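PDB 4X7G: precorrin-6A reductase from Rhodobacter capsulatus, which catalyses the NADPH-dependent reduction of precorrin-6A, a step in the biosynthesis of the cobalamin (vitamin B12) corrin ring. Local coordinates for residues L16-E26 against M238-R249; P114-A122 against I134-A145. All blocks are in the same frame, centred on the assembly; numbering follows the deposited sequence.

Interaction 1: L16-E26 against M238-R249; sequences LAKTLADQGFE and MGWLADHGATPR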
loop_
_atom_site.group_PDB
_atom_site.type_symbol
_atom_site.label_atom_id
_atom_site.label_comp_id
_atom_site.label_asym_id
_atom_site.label_seq_id
_atom_site.Cartn_x
_atom_site.Cartn_y
_atom_site.Cartn_z
ATOM N N LEU A 16 -7.520 1.085 -11.132
ATOM C CA LEU A 16 -8.361 -0.027 -11.582
ATOM C C LEU A 16 -9.847 0.313 -11.416
ATOM O O LEU A 16 -10.668 0.012 -12.293
ATOM C CB LEU A 16 -8.024 -1.262 -10.794
ATOM C CG LEU A 16 -8.895 -2.491 -11.124
ATOM C CD1 LEU A 16 -8.862 -2.887 -12.593
ATOM C CD2 LEU A 16 -8.483 -3.639 -10.214
ATOM N N ALA A 17 -10.188 0.918 -10.299
ATOM C CA ALA A 17 -11.623 1.298 -10.051
ATOM C C ALA A 17 -12.093 2.230 -11.138
ATOM O O ALA A 17 -13.224 2.052 -11.657
ATOM C CB ALA A 17 -11.742 1.950 -8.727
ATOM N N LYS A 18 -11.308 3.189 -11.559
ATOM C CA LYS A 18 -11.668 4.096 -12.632
ATOM C C LYS A 18 -11.863 3.346 -13.909
ATOM O O LYS A 18 -12.863 3.613 -14.640
ATOM C CB LYS A 18 -10.638 5.151 -12.742
ATOM C CG LYS A 18 -11.005 6.064 -13.884
ATOM C CD LYS A 18 -10.060 7.152 -14.276
ATOM C CE LYS A 18 -10.470 7.820 -15.611
ATOM N NZ LYS A 18 -11.966 8.067 -15.721
ATOM N N THR A 19 -10.975 2.438 -14.249
ATOM C CA THR A 19 -11.073 1.641 -15.438
ATOM C C THR A 19 -12.356 0.794 -15.449
ATOM O O THR A 19 -13.046 0.617 -16.459
ATOM C CB THR A 19 -9.811 0.740 -15.537
ATOM O OG1 THR A 19 -8.682 1.622 -15.709
ATOM C CG2 THR A 19 -9.872 -0.229 -16.673
ATOM N N LEU A 20 -12.600 0.113 -14.360
ATOM C CA LEU A 20 -13.771 -0.767 -14.196
ATOM C C LEU A 20 -15.063 0.031 -14.346
ATOM O O LEU A 20 -16.011 -0.398 -15.010
ATOM C CB LEU A 20 -13.746 -1.551 -12.928
ATOM C CG LEU A 20 -12.616 -2.525 -12.789
ATOM C CD1 LEU A 20 -12.649 -3.146 -11.407
ATOM C CD2 LEU A 20 -12.621 -3.559 -13.875
ATOM N N ALA A 21 -15.135 1.193 -13.725
ATOM C CA ALA A 21 -16.298 2.032 -13.909
ATOM C C ALA A 21 -16.368 2.448 -15.323
ATOM O O ALA A 21 -17.496 2.374 -15.969
ATOM C CB ALA A 21 -16.236 3.255 -12.997
ATOM N N ASP A 22 -15.331 2.920 -15.943
ATOM C CA ASP A 22 -15.418 3.404 -17.288
ATOM C C ASP A 22 -15.823 2.331 -18.240
ATOM O O ASP A 22 -16.572 2.579 -19.215
ATOM C CB ASP A 22 -14.142 4.011 -17.775
ATOM C CG ASP A 22 -13.864 5.377 -17.154
ATOM O OD1 ASP A 22 -14.736 5.885 -16.431
ATOM O OD2 ASP A 22 -12.686 5.700 -17.336
ATOM N N GLN A 23 -15.422 1.109 -18.001
ATOM C CA GLN A 23 -15.784 0.028 -18.908
ATOM C C GLN A 23 -17.079 -0.641 -18.548
ATOM O O GLN A 23 -17.498 -1.589 -19.252
ATOM C CB GLN A 23 -14.650 -1.011 -18.969
ATOM C CG GLN A 23 -13.366 -0.437 -19.586
ATOM C CD GLN A 23 -12.283 -1.475 -19.768
ATOM O OE1 GLN A 23 -12.541 -2.671 -19.847
ATOM N NE2 GLN A 23 -11.064 -1.008 -19.922
ATOM N N GLY A 24 -17.769 -0.169 -17.549
ATOM C CA GLY A 24 -19.075 -0.674 -17.250
ATOM C C GLY A 24 -19.151 -1.997 -16.552
ATOM O O GLY A 24 -20.173 -2.706 -16.668
ATOM N N PHE A 25 -18.173 -2.346 -15.719
ATOM C CA PHE A 25 -18.255 -3.571 -14.919
ATOM C C PHE A 25 -19.062 -3.404 -13.701
ATOM O O PHE A 25 -18.983 -2.379 -13.018
ATOM C CB PHE A 25 -16.850 -4.087 -14.528
ATOM C CG PHE A 25 -16.062 -4.681 -15.659
ATOM C CD1 PHE A 25 -15.294 -3.939 -16.496
ATOM C CD2 PHE A 25 -16.124 -6.115 -15.931
ATOM C CE1 PHE A 25 -14.587 -4.502 -17.523
ATOM C CE2 PHE A 25 -15.454 -6.653 -16.930
ATOM C CZ PHE A 25 -14.698 -5.888 -17.743
ATOM N N GLU A 26 -19.762 -4.456 -13.272
ATOM C CA GLU A 26 -20.383 -4.510 -12.013
ATOM C C GLU A 26 -19.312 -4.871 -10.973
ATOM O O GLU A 26 -18.686 -5.920 -11.050
ATOM C CB GLU A 26 -21.492 -5.575 -12.028
ATOM C CG GLU A 26 -22.415 -5.700 -10.930
ATOM C CD GLU A 26 -23.803 -6.312 -11.417
ATOM O OE1 GLU A 26 -24.369 -6.110 -12.589
ATOM O OE2 GLU A 26 -24.186 -7.021 -10.564
HETATM N N MSE A 238 -6.717 -6.427 -16.795
HETATM C CA MSE A 238 -7.812 -6.451 -17.685
HETATM C C MSE A 238 -7.771 -7.731 -18.557
HETATM O O MSE A 238 -8.785 -8.323 -18.818
HETATM C CB MSE A 238 -7.818 -5.235 -18.582
HETATM C CG MSE A 238 -8.025 -3.945 -17.698
HETATM SE SE MSE A 238 -9.361 -3.902 -16.201
HETATM C CE MSE A 238 -10.879 -4.261 -17.346
ATOM N N GLY A 239 -6.565 -8.149 -18.964
ATOM C CA GLY A 239 -6.431 -9.447 -19.715
ATOM C C GLY A 239 -6.824 -10.616 -18.856
ATOM O O GLY A 239 -7.484 -11.549 -19.335
ATOM N N TRP A 240 -6.397 -10.636 -17.589
ATOM C CA TRP A 240 -6.774 -11.706 -16.671
ATOM C C TRP A 240 -8.247 -11.765 -16.512
ATOM O O TRP A 240 -8.859 -12.855 -16.541
ATOM C CB TRP A 240 -6.015 -11.495 -15.359
ATOM C CG TRP A 240 -6.260 -12.533 -14.305
ATOM C CD1 TRP A 240 -5.411 -13.595 -14.009
ATOM C CD2 TRP A 240 -7.339 -12.640 -13.419
ATOM N NE1 TRP A 240 -5.920 -14.332 -13.003
ATOM C CE2 TRP A 240 -7.118 -13.797 -12.621
ATOM C CE3 TRP A 240 -8.461 -11.846 -13.154
ATOM C CZ2 TRP A 240 -8.004 -14.185 -11.671
ATOM C CZ3 TRP A 240 -9.317 -12.230 -12.176
ATOM C CH2 TRP A 240 -9.114 -13.377 -11.423
ATOM N N LEU A 241 -8.943 -10.606 -16.357
ATOM C CA LEU A 241 -10.343 -10.647 -16.157
ATOM C C LEU A 241 -11.045 -11.213 -17.406
ATOM O O LEU A 241 -11.957 -12.034 -17.274
ATOM C CB LEU A 241 -10.893 -9.222 -15.894
ATOM C CG LEU A 241 -10.659 -8.673 -14.509
ATOM C CD1 LEU A 241 -10.912 -7.164 -14.423
ATOM C CD2 LEU A 241 -11.496 -9.387 -13.515
ATOM N N ALA A 242 -10.630 -10.736 -18.563
ATOM C CA ALA A 242 -11.214 -11.278 -19.810
ATOM C C ALA A 242 -11.041 -12.822 -19.923
ATOM O O ALA A 242 -11.991 -13.554 -20.195
ATOM C CB ALA A 242 -10.674 -10.583 -21.009
ATOM N N ASP A 243 -9.799 -13.208 -19.629
ATOM C CA ASP A 243 -9.439 -14.672 -19.675
ATOM C C ASP A 243 -10.248 -15.499 -18.750
ATOM O O ASP A 243 -10.584 -16.684 -19.077
ATOM C CB ASP A 243 -7.994 -14.875 -19.341
ATOM C CG ASP A 243 -7.039 -14.550 -20.371
ATOM O OD1 ASP A 243 -7.352 -14.203 -21.562
ATOM O OD2 ASP A 243 -5.793 -14.595 -20.090
ATOM N N HIS A 244 -10.689 -14.984 -17.585
ATOM C CA HIS A 244 -11.434 -15.697 -16.618
ATOM C C HIS A 244 -12.928 -15.431 -16.725
ATOM O O HIS A 244 -13.678 -15.762 -15.824
ATOM C CB HIS A 244 -10.928 -15.347 -15.197
ATOM C CG HIS A 244 -9.568 -15.900 -14.955
ATOM N ND1 HIS A 244 -8.453 -15.338 -15.434
ATOM C CD2 HIS A 244 -9.144 -16.948 -14.195
ATOM C CE1 HIS A 244 -7.373 -16.042 -15.093
ATOM N NE2 HIS A 244 -7.788 -16.970 -14.304
ATOM N N GLY A 245 -13.339 -14.905 -17.881
ATOM C CA GLY A 245 -14.765 -14.837 -18.168
ATOM C C GLY A 245 -15.512 -13.692 -17.596
ATOM O O GLY A 245 -16.742 -13.668 -17.684
ATOM N N ALA A 246 -14.835 -12.717 -16.971
ATOM C CA ALA A 246 -15.528 -11.515 -16.529
ATOM C C ALA A 246 -15.907 -10.676 -17.710
ATOM O O ALA A 246 -15.096 -10.477 -18.642
ATOM C CB ALA A 246 -14.584 -10.730 -15.649
ATOM N N THR A 247 -17.119 -10.176 -17.733
ATOM C CA THR A 247 -17.556 -9.262 -18.809
ATOM C C THR A 247 -18.329 -8.085 -18.136
ATOM O O THR A 247 -18.936 -8.232 -17.091
ATOM C CB THR A 247 -18.538 -9.962 -19.783
ATOM O OG1 THR A 247 -19.569 -10.539 -19.066
ATOM C CG2 THR A 247 -17.765 -11.081 -20.536
ATOM N N PRO A 248 -18.308 -6.944 -18.845
ATOM C CA PRO A 248 -18.996 -5.816 -18.313
ATOM C C PRO A 248 -20.500 -5.925 -18.509
ATOM O O PRO A 248 -21.033 -6.872 -19.106
ATOM C CB PRO A 248 -18.434 -4.670 -19.151
ATOM C CG PRO A 248 -17.992 -5.248 -20.360
ATOM C CD PRO A 248 -17.590 -6.635 -20.072
ATOM N N ARG A 249 -21.227 -4.901 -18.083
ATOM C CA ARG A 249 -22.656 -4.870 -18.227
ATOM C C ARG A 249 -23.081 -4.878 -19.713
ATOM O O ARG A 249 -24.166 -5.471 -20.006
ATOM C CB ARG A 249 -23.234 -3.632 -17.526
ATOM C CG ARG A 249 -23.135 -3.663 -16.033
ATOM C CD ARG A 249 -23.412 -2.254 -15.564
ATOM N NE ARG A 249 -23.151 -2.055 -14.151
ATOM C CZ ARG A 249 -24.095 -2.043 -13.214
ATOM N NH1 ARG A 249 -25.356 -2.366 -13.579
ATOM N NH2 ARG A 249 -23.780 -1.823 -11.952
#
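Met238 and Phe25 fill the gap between two helices on one face of a Rossmann-type parallel sheet, in a contact that is mostly apolar packing completed by one backbone hydrogen bond. It is a worked example of how two widely spaced, splayed helical turns are joined by long side chains and by the chain beyond each helix. The axes of helical turns 16-22 and 238-243 come no nearer than 13.0 Å and cross at -47°, so these elements do much of the joining. Met238, present as selenomethionine and modelled in two conformers, is described here in one: bent at chi2 and chi3, it sets SE beside Leu16 CD1 and CE beside Leu20 CD2, with CE 3.7 Å from Phe25 CE1. Leu16 also touches Leu234 and Val237, earlier on helix 234-243. Leu20 CD2 also meets Leu241 CD1, and Leu20 and Leu241 both rest on Leu4 of the central strand 4-7.

Each helix ends in a Schellman motif, with Gly24 and Gly245 at positive phi, and the two exits then converge. Phe25, with CG anti to its carbonyl carbon (chi1 -72°), swings its ring under Pro248, whose CB stands 4.0 Å from the ring centroid, almost exactly on the normal, as a CH-pi contact. Glu26 OE1 lies over one face of the Arg249 guanidinium, a long, purely electrostatic pairing, while its OE2 forms a salt bridge with Arg3. The tails are fastened by Arg249 N, which donates to Gly24 O at 2.8 Å (170° at the hydrogen).

Interaction 2: P114-A122 against I134-A145; sequences PDLAAAVAA and IGKQHLRDFSAA. With 3Y8 (3-[(1R,2S,3S,7S,11S,16S,17R,18R,19R)-2,7,12,18-tetrakis(2-hydroxy-2-oxoethyl)-3,13-bis(3-hydroxy-3-oxopropyl)-1,2,5,7,11,17-hexamethyl-17-(3-oxidanyl-3-oxidanylidene-prop-1-enyl)-3,6,8,10,15,16,18,19,21,24-decahydrocorrin-8-yl]propanoic acid), chain C.
Val120 and Leu116, one turn apart on helix 116-122, press against the loop 134-145 that follows strand 129-132, illustrating how a pocket loop can be backed by a neighbouring helix largely through apolar packing, with no hydrogen bond across.

In the apolar group, Val120 uses its two methyls for different partners. Its CG2 sits over the centre of the Phe142 ring, 3.5 Å from the centroid, in a CH-pi contact. With chi1 at -178°, CG1 is anti to the backbone N and lies farther along the loop, 3.8 Å from Ala145 CB. Leu116 divides likewise: CD2 slides past Ile134 CD1 at 3.7 Å, and CD1 approaches His138 CB to 3.5 Å, the two side chains crossing at about a right angle.

The polar group lies within each segment or on the bound precorrin ligand, 3Y8. Asp115 is the N-cap of the helix, its OD1 accepting from Ala118 N. On the loop, one ligand carboxylate is gripped by three bonds: Lys136 N and Gln137 N both donate to O63, the former at 2.8 Å, while Gln137 NE2 gives O62 a nearly straight bond (2.9 Å, 173°). That same NE2 also donates to NADP O1N, so one amide links both ligands. Lys136 NZ reaches another carboxylate at O58, 2.6 Å away, and also bonds Arg34 O.

Around the contact, helix 116-122 lies along the second parallel sheet: Ala119 touches Val113 of strand 109-113 and Ile218 and Ile220 of strand 216-220. Phe142 and Ile134 join it at Val194 of strand 192-196.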
loop_
_atom_site.group_PDB
_atom_site.type_symbol
_atom_site.label_atom_id
_atom_site.label_comp_id
_atom_site.label_asym_id
_atom_site.label_seq_id
_atom_site.Cartn_x
_atom_site.Cartn_y
_atom_site.Cartn_z
ATOM N N PRO A 114 15.066 -6.812 6.068
ATOM C CA PRO A 114 13.944 -7.736 5.844
ATOM C C PRO A 114 12.648 -7.279 6.407
ATOM O O PRO A 114 11.587 -7.827 5.941
ATOM C CB PRO A 114 14.414 -9.018 6.588
ATOM C CG PRO A 114 15.334 -8.516 7.671
ATOM C CD PRO A 114 16.131 -7.456 6.886
ATOM N N ASP A 115 12.606 -6.393 7.353
ATOM C CA ASP A 115 11.394 -6.048 8.062
ATOM C C ASP A 115 11.612 -4.774 8.810
ATOM O O ASP A 115 12.732 -4.193 8.774
ATOM C CB ASP A 115 10.937 -7.216 8.980
ATOM C CG ASP A 115 11.957 -7.598 9.945
ATOM O OD1 ASP A 115 12.754 -6.812 10.489
ATOM O OD2 ASP A 115 11.946 -8.897 10.165
ATOM N N LEU A 116 10.564 -4.259 9.430
ATOM C CA LEU A 116 10.643 -3.037 10.106
ATOM C C LEU A 116 11.626 -2.972 11.256
ATOM O O LEU A 116 12.363 -2.017 11.456
ATOM C CB LEU A 116 9.239 -2.675 10.567
ATOM C CG LEU A 116 8.313 -2.111 9.471
ATOM C CD1 LEU A 116 6.811 -2.381 9.712
ATOM C CD2 LEU A 116 8.604 -0.647 9.377
ATOM N N ALA A 117 11.658 -4.068 12.061
ATOM C CA ALA A 117 12.621 -4.086 13.190
ATOM C C ALA A 117 14.094 -3.989 12.721
ATOM O O ALA A 117 14.917 -3.362 13.305
ATOM C CB ALA A 117 12.454 -5.342 14.092
ATOM N N ALA A 118 14.370 -4.590 11.593
ATOM C CA ALA A 118 15.714 -4.492 11.027
ATOM C C ALA A 118 16.012 -3.096 10.491
ATOM O O ALA A 118 17.135 -2.608 10.518
ATOM C CB ALA A 118 15.930 -5.507 9.943
ATOM N N ALA A 119 14.968 -2.344 10.035
ATOM C CA ALA A 119 15.184 -0.998 9.652
ATOM C C ALA A 119 15.546 -0.119 10.841
ATOM O O ALA A 119 16.380 0.748 10.779
ATOM C CB ALA A 119 13.906 -0.423 8.958
ATOM N N VAL A 120 14.863 -0.406 12.010
ATOM C CA VAL A 120 15.227 0.310 13.198
ATOM C C VAL A 120 16.712 0.056 13.550
ATOM O O VAL A 120 17.465 0.984 13.818
ATOM C CB VAL A 120 14.385 -0.165 14.417
ATOM C CG1 VAL A 120 14.786 0.671 15.622
ATOM C CG2 VAL A 120 12.884 -0.011 14.185
ATOM N N ALA A 121 17.120 -1.228 13.505
ATOM C CA ALA A 121 18.536 -1.601 13.784
ATOM C C ALA A 121 19.482 -1.027 12.818
ATOM O O ALA A 121 20.680 -0.930 13.127
ATOM C CB ALA A 121 18.632 -3.093 13.862
ATOM N N ALA A 122 19.073 -0.657 11.595
ATOM C CA ALA A 122 19.930 -0.087 10.575
ATOM C C ALA A 122 20.298 1.312 10.788
ATOM O O ALA A 122 21.248 1.829 10.188
ATOM C CB ALA A 122 19.289 -0.286 9.183
ATOM N N ILE A 134 6.557 5.462 6.526
ATOM C CA ILE A 134 5.991 4.162 6.762
ATOM C C ILE A 134 4.625 4.271 7.358
ATOM O O ILE A 134 4.034 3.209 7.698
ATOM C CB ILE A 134 6.878 3.264 7.564
ATOM C CG1 ILE A 134 7.079 3.873 8.956
ATOM C CG2 ILE A 134 8.181 2.970 6.796
ATOM C CD1 ILE A 134 7.612 2.870 9.940
ATOM N N GLY A 135 4.019 5.435 7.402
ATOM C CA GLY A 135 2.636 5.510 7.834
ATOM C C GLY A 135 2.556 5.570 9.292
ATOM O O GLY A 135 3.342 6.189 10.033
ATOM N N LYS A 136 1.493 4.978 9.850
ATOM C CA LYS A 136 1.194 5.019 11.231
ATOM C C LYS A 136 1.354 3.712 12.009
ATOM O O LYS A 136 1.603 3.749 13.212
ATOM C CB LYS A 136 -0.249 5.599 11.427
ATOM C CG LYS A 136 -1.354 4.647 11.306
ATOM C CD LYS A 136 -2.670 5.273 11.883
ATOM C CE LYS A 136 -3.843 4.311 11.580
ATOM N NZ LYS A 136 -4.194 3.917 10.186
ATOM N N GLN A 137 1.076 2.595 11.403
ATOM C CA GLN A 137 0.826 1.382 12.221
ATOM C C GLN A 137 2.047 0.942 12.964
ATOM O O GLN A 137 1.895 0.300 14.039
ATOM C CB GLN A 137 0.259 0.255 11.367
ATOM C CG GLN A 137 -1.138 0.543 10.775
ATOM C CD GLN A 137 -1.649 -0.578 9.892
ATOM O OE1 GLN A 137 -2.690 -1.212 10.228
ATOM N NE2 GLN A 137 -0.925 -0.918 8.847
ATOM N N HIS A 138 3.248 1.149 12.413
ATOM C CA HIS A 138 4.471 0.587 12.957
ATOM C C HIS A 138 5.436 1.583 13.445
ATOM O O HIS A 138 6.596 1.288 13.731
ATOM C CB HIS A 138 5.037 -0.509 12.004
ATOM C CG HIS A 138 4.078 -1.645 11.859
ATOM N ND1 HIS A 138 3.395 -1.971 10.694
ATOM C CD2 HIS A 138 3.606 -2.496 12.816
ATOM C CE1 HIS A 138 2.550 -2.968 10.949
ATOM N NE2 HIS A 138 2.664 -3.304 12.216
ATOM N N LEU A 139 4.977 2.820 13.645
ATOM C CA LEU A 139 5.881 3.869 14.234
ATOM C C LEU A 139 6.387 3.540 15.513
ATOM O O LEU A 139 7.559 3.915 15.883
ATOM C CB LEU A 139 5.124 5.184 14.446
ATOM C CG LEU A 139 4.721 5.777 13.151
ATOM C CD1 LEU A 139 3.899 7.076 13.418
ATOM C CD2 LEU A 139 5.884 5.985 12.192
ATOM N N ARG A 140 5.647 2.807 16.334
ATOM C CA ARG A 140 6.085 2.444 17.610
ATOM C C ARG A 140 7.379 1.612 17.615
ATOM O O ARG A 140 8.127 1.594 18.552
ATOM C CB ARG A 140 5.085 1.495 18.411
ATOM C CG ARG A 140 4.182 2.177 19.435
ATOM C CD ARG A 140 3.005 1.258 19.730
ATOM N NE ARG A 140 3.260 0.096 20.612
ATOM C CZ ARG A 140 3.087 0.051 21.928
ATOM N NH1 ARG A 140 2.728 1.158 22.590
ATOM N NH2 ARG A 140 3.224 -1.126 22.590
ATOM N N ASP A 141 7.636 0.885 16.543
ATOM C CA ASP A 141 8.861 0.097 16.478
ATOM C C ASP A 141 10.117 0.955 16.699
ATOM O O ASP A 141 11.134 0.594 17.234
ATOM C CB ASP A 141 8.988 -0.648 15.163
ATOM C CG ASP A 141 7.846 -1.511 14.805
ATOM O OD1 ASP A 141 6.943 -1.716 15.602
ATOM O OD2 ASP A 141 7.783 -2.048 13.704
ATOM N N PHE A 142 10.047 2.239 16.204
ATOM C CA PHE A 142 11.158 3.158 16.268
ATOM C C PHE A 142 11.405 3.811 17.598
ATOM O O PHE A 142 12.381 4.450 17.817
ATOM C CB PHE A 142 11.091 4.218 15.116
ATOM C CG PHE A 142 11.322 3.557 13.810
ATOM C CD1 PHE A 142 10.346 2.852 13.193
ATOM C CD2 PHE A 142 12.579 3.567 13.214
ATOM C CE1 PHE A 142 10.614 2.196 12.004
ATOM C CE2 PHE A 142 12.795 2.930 12.009
ATOM C CZ PHE A 142 11.857 2.217 11.438
ATOM N N SER A 143 10.508 3.486 18.540
ATOM C CA SER A 143 10.730 3.792 19.924
ATOM C C SER A 143 11.882 2.994 20.494
ATOM O O SER A 143 12.399 3.349 21.552
ATOM C CB SER A 143 9.476 3.497 20.773
ATOM O OG SER A 143 9.160 2.066 20.821
ATOM N N ALA A 144 12.390 2.035 19.767
ATOM C CA ALA A 144 13.644 1.353 20.145
ATOM C C ALA A 144 14.879 2.102 19.721
ATOM O O ALA A 144 15.999 1.801 20.126
ATOM C CB ALA A 144 13.628 0.003 19.509
ATOM N N ALA A 145 14.719 3.176 18.911
ATOM C CA ALA A 145 15.807 4.064 18.566
ATOM C C ALA A 145 15.356 5.479 18.817
ATOM O O ALA A 145 15.191 6.341 17.849
ATOM C CB ALA A 145 16.329 3.857 17.127
HETATM C C48 3Y8 C . -6.959 3.676 3.901
HETATM C C47 3Y8 C . -7.222 5.815 1.534
HETATM C C43 3Y8 C . -5.125 6.827 -4.201
HETATM C C42 3Y8 C . -4.232 7.006 -2.901
HETATM C C41 3Y8 C . -3.664 5.619 -2.671
HETATM C C38 3Y8 C . -0.436 3.444 -2.230
HETATM C C37 3Y8 C . -0.435 4.878 -2.592
HETATM C C36 3Y8 C . -0.934 7.286 -2.103
HETATM C C35 3Y8 C . 1.497 6.068 -0.550
HETATM C C32 3Y8 C . 5.043 7.945 2.176
HETATM C C31 3Y8 C . 4.438 6.480 2.255
HETATM C C2 3Y8 C . 2.079 4.195 3.360
HETATM C C1 3Y8 C . 0.564 4.448 3.680
HETATM C C4 3Y8 C . 0.912 5.197 1.526
HETATM C C5 3Y8 C . 0.541 5.621 0.306
HETATM C C7 3Y8 C . -1.193 5.836 -1.585
HETATM C C8 3Y8 C . -2.666 5.613 -1.518
HETATM C C6 3Y8 C . -0.795 5.638 -0.237
HETATM C C3 3Y8 C . 2.305 5.117 2.148
HETATM C C11 3Y8 C . -4.615 5.744 1.746
HETATM C C12 3Y8 C . -5.925 5.329 2.198
HETATM C C13 3Y8 C . -5.853 4.487 3.219
HETATM C C14 3Y8 C . -4.451 4.340 3.563
HETATM C C15 3Y8 C . -3.981 3.551 4.591
HETATM C C16 3Y8 C . -2.538 3.459 4.834
HETATM C C17 3Y8 C . -1.922 2.902 6.089
HETATM C C18 3Y8 C . -0.401 3.119 5.807
HETATM C C19 3Y8 C . -0.270 3.286 4.231
HETATM C C20 3Y8 C . 0.381 5.713 4.525
HETATM C C21 3Y8 C . -7.685 7.217 2.121
HETATM C C24 3Y8 C . -4.444 7.266 1.727
HETATM C C25 3Y8 C . 3.022 4.549 4.525
HETATM C C26 3Y8 C . 2.291 2.759 2.861
HETATM O O59 3Y8 C . -1.777 7.401 8.336
HETATM C C57 3Y8 C . -2.485 6.320 8.149
HETATM O O58 3Y8 C . -3.499 5.951 8.798
HETATM C C56 3Y8 C . -1.898 5.359 7.152
HETATM C C55 3Y8 C . -2.325 3.864 7.305
HETATM C C54 3Y8 C . -2.292 1.458 6.332
HETATM C C60 3Y8 C . 0.562 2.020 6.251
HETATM C C61 3Y8 C . 0.756 1.844 7.685
HETATM O O62 3Y8 C . 1.340 0.748 8.031
HETATM O O63 3Y8 C . 0.414 2.727 8.519
HETATM N N24 3Y8 C . -1.657 3.568 3.825
HETATM N N23 3Y8 C . -3.738 5.109 2.693
HETATM C C49 3Y8 C . -7.018 2.271 3.287
HETATM C C50 3Y8 C . -8.099 1.368 3.780
HETATM O O51 3Y8 C . -8.853 1.727 4.713
HETATM O O52 3Y8 C . -8.229 0.289 3.094
HETATM O O23 3Y8 C . -8.024 8.062 1.268
HETATM O O22 3Y8 C . -7.667 7.356 3.321
HETATM C C10 3Y8 C . -4.351 5.103 0.345
HETATM C C9 3Y8 C . -3.017 5.425 -0.234
HETATM N N22 3Y8 C . -1.869 5.487 0.567
HETATM O O44 3Y8 C . -4.502 6.881 -5.271
HETATM O O45 3Y8 C . -6.273 6.855 -4.038
HETATM O O39 3Y8 C . -0.458 2.656 -3.228
HETATM O O40 3Y8 C . -0.266 3.107 -1.060
HETATM N N21 3Y8 C . 0.022 4.825 2.381
HETATM C C27 3Y8 C . 3.740 2.488 2.362
HETATM O O28 3Y8 C . 4.556 2.147 3.227
HETATM O O29 3Y8 C . 4.018 2.623 1.174
HETATM C C30 3Y8 C . 2.942 6.538 2.277
HETATM O O34 3Y8 C . 4.767 8.672 3.201
HETATM O O33 3Y8 C . 5.794 8.023 1.204
#

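How the interactions relate
From the N terminus, strand 4-7 leads into segment 16-26, the first half of interaction 1, and the chain then builds most of the first parallel sheet. It crosses to the second sheet at strand 109-113, where interaction 2 closes a short local loop around strand 129-132. After completing that sheet, the chain returns as strand 229-231 at an edge of the first, and 238-249 closes interaction 1 over 211 intervening residues. Interaction 2 is thus nested within interaction 1. Their centres are about 38 Å apart, on opposite sides of the chain's centre. This round trip agrees with the strand-swapping described between the two Rossmann-fold domains.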